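Local coordinates for hypothetical protein (Actinomyces odontolyticus, PDB 4MJG) that is of unknown function but belongs to the DUF4853 family, folds around a large antiparallel sheet and is probably made as a lipoprotein, at residues Gly48-Gln53 against Val66-Val71; Pro159-Thr164 against Pro177-Gly182. All coordinates share one frame; numbering follows the deposited sequence.

Contact 1 (Gly48-Gln53 against Val66-Val71)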
loop_
_atom_site.group_PDB
_atom_site.type_symbol
_atom_site.label_atom_id
_atom_site.label_comp_id
_atom_site.label_asym_id
_atom_site.label_seq_id
_atom_site.Cartn_x
_atom_site.Cartn_y
_atom_site.Cartn_z
ATOM N N GLY A 48 1.051 -0.665 -9.980
ATOM C CA GLY A 48 1.461 -2.042 -9.757
ATOM C C GLY A 48 0.347 -2.869 -9.151
ATOM O O GLY A 48 -0.540 -2.345 -8.460
ATOM N N LEU A 49 0.397 -4.169 -9.417
ATOM C CA LEU A 49 -0.571 -5.106 -8.878
ATOM C C LEU A 49 0.014 -5.775 -7.643
ATOM O O LEU A 49 1.233 -5.893 -7.525
ATOM C CB LEU A 49 -0.919 -6.153 -9.932
ATOM C CG LEU A 49 -1.614 -5.611 -11.177
ATOM C CD1 LEU A 49 -1.888 -6.736 -12.160
ATOM C CD2 LEU A 49 -2.907 -4.897 -10.805
ATOM N N PRO A 50 -0.854 -6.228 -6.723
ATOM C CA PRO A 50 -0.376 -6.847 -5.499
ATOM C C PRO A 50 0.159 -8.242 -5.758
ATOM O O PRO A 50 -0.213 -8.887 -6.742
ATOM C CB PRO A 50 -1.632 -6.925 -4.643
ATOM C CG PRO A 50 -2.720 -7.129 -5.635
ATOM C CD PRO A 50 -2.324 -6.306 -6.829
ATOM N N TYR A 51 1.022 -8.700 -4.864
ATOM C CA TYR A 51 1.600 -10.023 -4.968
ATOM C C TYR A 51 2.059 -10.483 -3.593
ATOM O O TYR A 51 2.217 -9.678 -2.672
ATOM C CB TYR A 51 2.767 -10.029 -5.965
ATOM C CG TYR A 51 3.895 -9.082 -5.614
ATOM C CD1 TYR A 51 3.850 -7.746 -5.997
ATOM C CD2 TYR A 51 5.012 -9.521 -4.899
ATOM C CE1 TYR A 51 4.880 -6.876 -5.684
ATOM C CE2 TYR A 51 6.045 -8.658 -4.579
ATOM C CZ TYR A 51 5.973 -7.335 -4.973
ATOM O OH TYR A 51 6.998 -6.469 -4.661
ATOM N N VAL A 52 2.255 -11.786 -3.465
ATOM C CA VAL A 52 2.700 -12.390 -2.216
ATOM C C VAL A 52 4.128 -12.870 -2.411
ATOM O O VAL A 52 4.507 -13.261 -3.518
ATOM C CB VAL A 52 1.787 -13.567 -1.834
ATOM C CG1 VAL A 52 2.272 -14.258 -0.569
ATOM C CG2 VAL A 52 0.354 -13.085 -1.662
ATOM N N GLN A 53 4.926 -12.829 -1.348
ATOM C CA GLN A 53 6.266 -13.407 -1.395
ATOM C C GLN A 53 6.632 -14.064 -0.072
ATOM O O GLN A 53 6.077 -13.733 0.972
ATOM C CB GLN A 53 7.308 -12.360 -1.798
ATOM C CG GLN A 53 7.450 -11.196 -0.841
ATOM C CD GLN A 53 8.550 -10.233 -1.259
ATOM O OE1 GLN A 53 8.659 -9.865 -2.429
ATOM N NE2 GLN A 53 9.360 -9.803 -0.297
ATOM N N VAL A 66 2.608 -7.647 -0.507
ATOM C CA VAL A 66 2.793 -6.325 -1.081
ATOM C C VAL A 66 1.483 -5.973 -1.773
ATOM O O VAL A 66 1.004 -6.733 -2.616
ATOM C CB VAL A 66 3.939 -6.313 -2.118
ATOM C CG1 VAL A 66 4.021 -4.966 -2.820
ATOM C CG2 VAL A 66 5.268 -6.667 -1.459
ATOM N N GLY A 67 0.904 -4.832 -1.425
ATOM C CA GLY A 67 -0.400 -4.441 -1.968
ATOM C C GLY A 67 -0.306 -3.738 -3.308
ATOM O O GLY A 67 0.754 -3.714 -3.942
ATOM N N TYR A 68 -1.427 -3.168 -3.742
ATOM C CA TYR A 68 -1.450 -2.353 -4.953
ATOM C C TYR A 68 -0.526 -1.176 -4.771
ATOM O O TYR A 68 -0.338 -0.687 -3.655
ATOM C CB TYR A 68 -2.856 -1.834 -5.242
ATOM C CG TYR A 68 -3.762 -2.847 -5.897
ATOM C CD1 TYR A 68 -3.832 -2.960 -7.283
ATOM C CD2 TYR A 68 -4.561 -3.677 -5.132
ATOM C CE1 TYR A 68 -4.665 -3.881 -7.889
ATOM C CE2 TYR A 68 -5.392 -4.599 -5.725
ATOM C CZ TYR A 68 -5.438 -4.696 -7.105
ATOM O OH TYR A 68 -6.264 -5.617 -7.687
ATOM N N THR A 69 0.074 -0.738 -5.870
ATOM C CA THR A 69 0.832 0.496 -5.876
ATOM C C THR A 69 0.025 1.487 -6.696
ATOM O O THR A 69 -0.257 1.227 -7.859
ATOM C CB THR A 69 2.217 0.295 -6.503
ATOM O OG1 THR A 69 2.941 -0.705 -5.762
ATOM C CG2 THR A 69 2.995 1.598 -6.502
ATOM N N THR A 70 -0.393 2.588 -6.074
ATOM C CA THR A 70 -1.167 3.613 -6.772
ATOM C C THR A 70 -0.444 4.941 -6.754
ATOM O O THR A 70 0.328 5.226 -5.840
ATOM C CB THR A 70 -2.575 3.797 -6.174
ATOM O OG1 THR A 70 -2.487 4.239 -4.815
ATOM C CG2 THR A 70 -3.341 2.499 -6.234
ATOM N N VAL A 71 -0.713 5.755 -7.773
ATOM C CA VAL A 71 0.002 7.004 -7.984
ATOM C C VAL A 71 -0.972 8.166 -8.132
ATOM O O VAL A 71 -1.868 8.127 -8.973
ATOM C CB VAL A 71 0.896 6.914 -9.236
ATOM C CG1 VAL A 71 1.558 8.252 -9.533
ATOM C CG2 VAL A 71 1.959 5.848 -9.031
#

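Contact 2 (Pro159-Thr164 against Pro177-Gly182)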
loop_
_atom_site.group_PDB
_atom_site.type_symbol
_atom_site.label_atom_id
_atom_site.label_comp_id
_atom_site.label_asym_id
_atom_site.label_seq_id
_atom_site.Cartn_x
_atom_site.Cartn_y
_atom_site.Cartn_z
ATOM N N PRO A 159 -13.123 -0.247 -2.085
ATOM C CA PRO A 159 -14.587 -0.398 -2.090
ATOM C C PRO A 159 -15.373 0.791 -2.650
ATOM O O PRO A 159 -16.278 0.601 -3.463
ATOM C CB PRO A 159 -14.923 -0.592 -0.609
ATOM C CG PRO A 159 -13.699 -1.187 -0.019
ATOM C CD PRO A 159 -12.544 -0.597 -0.773
ATOM N N GLY A 160 -15.030 2.005 -2.228
ATOM C CA GLY A 160 -15.769 3.202 -2.644
ATOM C C GLY A 160 -15.460 3.707 -4.044
ATOM O O GLY A 160 -16.040 4.700 -4.492
HETATM N N MSE A 161 -14.558 3.019 -4.742
HETATM C CA MSE A 161 -14.032 3.492 -6.017
HETATM C C MSE A 161 -14.401 2.551 -7.123
HETATM O O MSE A 161 -14.747 1.393 -6.872
HETATM C CB MSE A 161 -12.515 3.536 -5.888
HETATM C CG MSE A 161 -12.071 4.234 -4.606
HETATM SE SE MSE A 161 -11.239 5.944 -5.085
HETATM C CE MSE A 161 -9.374 5.342 -5.064
ATOM N N HIS A 162 -14.331 3.041 -8.362
ATOM C CA HIS A 162 -14.538 2.197 -9.549
ATOM C C HIS A 162 -13.466 2.451 -10.610
ATOM O O HIS A 162 -12.871 3.533 -10.670
ATOM C CB HIS A 162 -15.947 2.386 -10.133
ATOM C CG HIS A 162 -16.107 3.611 -10.982
ATOM N ND1 HIS A 162 -15.948 4.890 -10.490
ATOM C CD2 HIS A 162 -16.441 3.749 -12.287
ATOM C CE1 HIS A 162 -16.162 5.761 -11.460
ATOM N NE2 HIS A 162 -16.463 5.096 -12.561
ATOM N N VAL A 163 -13.231 1.434 -11.437
ATOM C CA VAL A 163 -12.157 1.455 -12.420
ATOM C C VAL A 163 -12.556 2.208 -13.679
ATOM O O VAL A 163 -13.579 1.913 -14.288
ATOM C CB VAL A 163 -11.750 0.031 -12.848
ATOM C CG1 VAL A 163 -10.640 0.082 -13.890
ATOM C CG2 VAL A 163 -11.296 -0.781 -11.648
ATOM N N THR A 164 -11.724 3.165 -14.067
ATOM C CA THR A 164 -11.818 3.819 -15.366
ATOM C C THR A 164 -10.456 3.688 -16.047
ATOM O O THR A 164 -9.515 3.164 -15.454
ATOM C CB THR A 164 -12.208 5.306 -15.220
ATOM O OG1 THR A 164 -11.404 5.923 -14.203
ATOM C CG2 THR A 164 -13.663 5.432 -14.836
ATOM N N PRO A 177 -4.829 2.194 -16.271
ATOM C CA PRO A 177 -6.029 2.073 -15.464
ATOM C C PRO A 177 -6.049 3.079 -14.321
ATOM O O PRO A 177 -5.036 3.266 -13.641
ATOM C CB PRO A 177 -5.940 0.648 -14.930
ATOM C CG PRO A 177 -4.487 0.357 -14.870
ATOM C CD PRO A 177 -3.853 1.130 -15.983
ATOM N N THR A 178 -7.201 3.709 -14.113
ATOM C CA THR A 178 -7.350 4.725 -13.083
ATOM C C THR A 178 -8.509 4.396 -12.153
ATOM O O THR A 178 -9.428 3.667 -12.524
ATOM C CB THR A 178 -7.604 6.111 -13.708
ATOM O OG1 THR A 178 -8.804 6.069 -14.484
ATOM C CG2 THR A 178 -6.444 6.521 -14.600
ATOM N N LEU A 179 -8.455 4.949 -10.946
ATOM C CA LEU A 179 -9.518 4.785 -9.964
ATOM C C LEU A 179 -10.159 6.132 -9.670
ATOM O O LEU A 179 -9.463 7.107 -9.385
ATOM C CB LEU A 179 -8.957 4.205 -8.669
ATOM C CG LEU A 179 -8.280 2.842 -8.779
ATOM C CD1 LEU A 179 -7.628 2.463 -7.460
ATOM C CD2 LEU A 179 -9.281 1.779 -9.204
ATOM N N THR A 180 -11.486 6.181 -9.743
ATOM C CA THR A 180 -12.231 7.393 -9.407
ATOM C C THR A 180 -13.399 7.053 -8.486
ATOM O O THR A 180 -13.992 5.970 -8.582
ATOM C CB THR A 180 -12.726 8.128 -10.670
ATOM O OG1 THR A 180 -13.110 7.175 -11.670
ATOM C CG2 THR A 180 -11.630 9.022 -11.229
ATOM N N THR A 181 -13.723 7.994 -7.603
ATOM C CA THR A 181 -14.706 7.779 -6.539
ATOM C C THR A 181 -16.114 7.518 -7.086
ATOM O O THR A 181 -16.487 8.042 -8.137
ATOM C CB THR A 181 -14.750 8.986 -5.578
ATOM O OG1 THR A 181 -15.035 10.177 -6.318
ATOM C CG2 THR A 181 -13.415 9.149 -4.846
ATOM N N GLY A 182 -16.882 6.704 -6.363
ATOM C CA GLY A 182 -18.230 6.318 -6.779
ATOM C C GLY A 182 -18.242 4.959 -7.453
ATOM O O GLY A 182 -17.257 4.565 -8.079
#

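Contact 1 (Gly48-Gln53 against Val66-Val71)
Gly48 and Thr69 pair across the antiparallel beta hairpin formed by strands 44-55 and 62-73, and each gives the other an N-H. Gly48 N reaches Thr69 O at 3.1 Å. In return Thr69 N donates to Gly48 O, also at 3.1 Å. A second hydrogen-bonded pair follows at Tyr51 and Val66. Tyr51 N meets Val66 O at 3.0 Å. Val66 N meets Tyr51 O at 3.0 Å.

Between the two pairs both strands are irregular, and Pro50 has no N-H to give. Its ring packs on Tyr68 instead. Pro50 CD sits over the centre of one face of the Tyr68 ring, 3.4 Å from the centroid, a CH-pi contact. Leu49 adds its CD2 obliquely, 3.6 Å from Tyr68 CE1. The phenol itself is satisfied elsewhere, since Tyr68 OH is hydrogen-bonded to Pro152 O. The same side chain touches Val154 and Ala157 of helix 154-157.

Gly67 keeps a backbone bond to Ser132, which ties the hairpin to strand 127-133. Tyr51 and Val66 lie side by side on the Thr69 face of the sheet. Tyr51 CG stands between its backbone N and carbonyl carbon (chi1 59°), which brings the ring over the valine. Val66 CB lies under one ring face, and Val66 CG1 approaches Tyr51 CE1 to 3.5 Å.

Contact 2 (Pro159-Thr164 against Pro177-Gly182)
Thr180 O is gripped twice by His162, once by the backbone and once by the ring, in the antiparallel beta hairpin of strands 161-166 and 176-181. His162 N donates to Thr180 O at 3.0 Å, nearly straight. His162 ND1 donates to the same Thr180 O at 2.9 Å, a more bent bond of 135° at hydrogen. The two nitrogens arrive from opposite faces of the carbonyl plane. With chi1 at 80° the imidazole is tucked over the backbone of its own residue, with His162 ND1 toward Thr180 O. The ring bond therefore helps to fix the rotation of the imidazole. Gly182 O also lies near, 2.8 Å from His162 ND1.

The return bond runs from Thr180 N to His162 O. Farther along, Thr164 and Thr178 exchange both of their backbone bonds, with Thr178 N to Thr164 O at 2.7 Å. At the other end Gly182 N closes the pairing on Gly160 O.

Three threonine side chains gather on the His162 face. Thr164 OG1 lies 2.6 Å from Thr178 OG1, a hydrogen bond between hydroxyls. Thr164 OG1 also makes a weak bond to Thr180 OG1. Thr178 OG1 has a further weak bond outside the pair, to Ser166 OG.

Val163 and Leu179 point to the opposite face, and both touch Val154 of helix 154-157. The side chain of the selenomethionine Met161 crosses that of Leu179 at about a right angle. Met161 CE lies 3.8 Å from Leu179 CB, and Met161 SE is 3.9 Å from Thr181 CG2.

Contact 1 and contact 2 belong to one antiparallel sheet of eight strands. Each pairs the two strands of a beta hairpin. Both segments of contact 1 precede those of contact 2 in the sequence. Their centres lie about 16 Å apart, and their nearest atoms are about 4 Å apart without touching. Strand 176-181 runs beside strand 44-55, so the later hairpin extends the sheet past the earlier one, and strand 161-166 becomes an outermost strand within the chain. Contact 1 sits nearer the centre of the chain. Helix 154-157 touches Tyr68 of contact 1 and Val163 and Leu179 of contact 2.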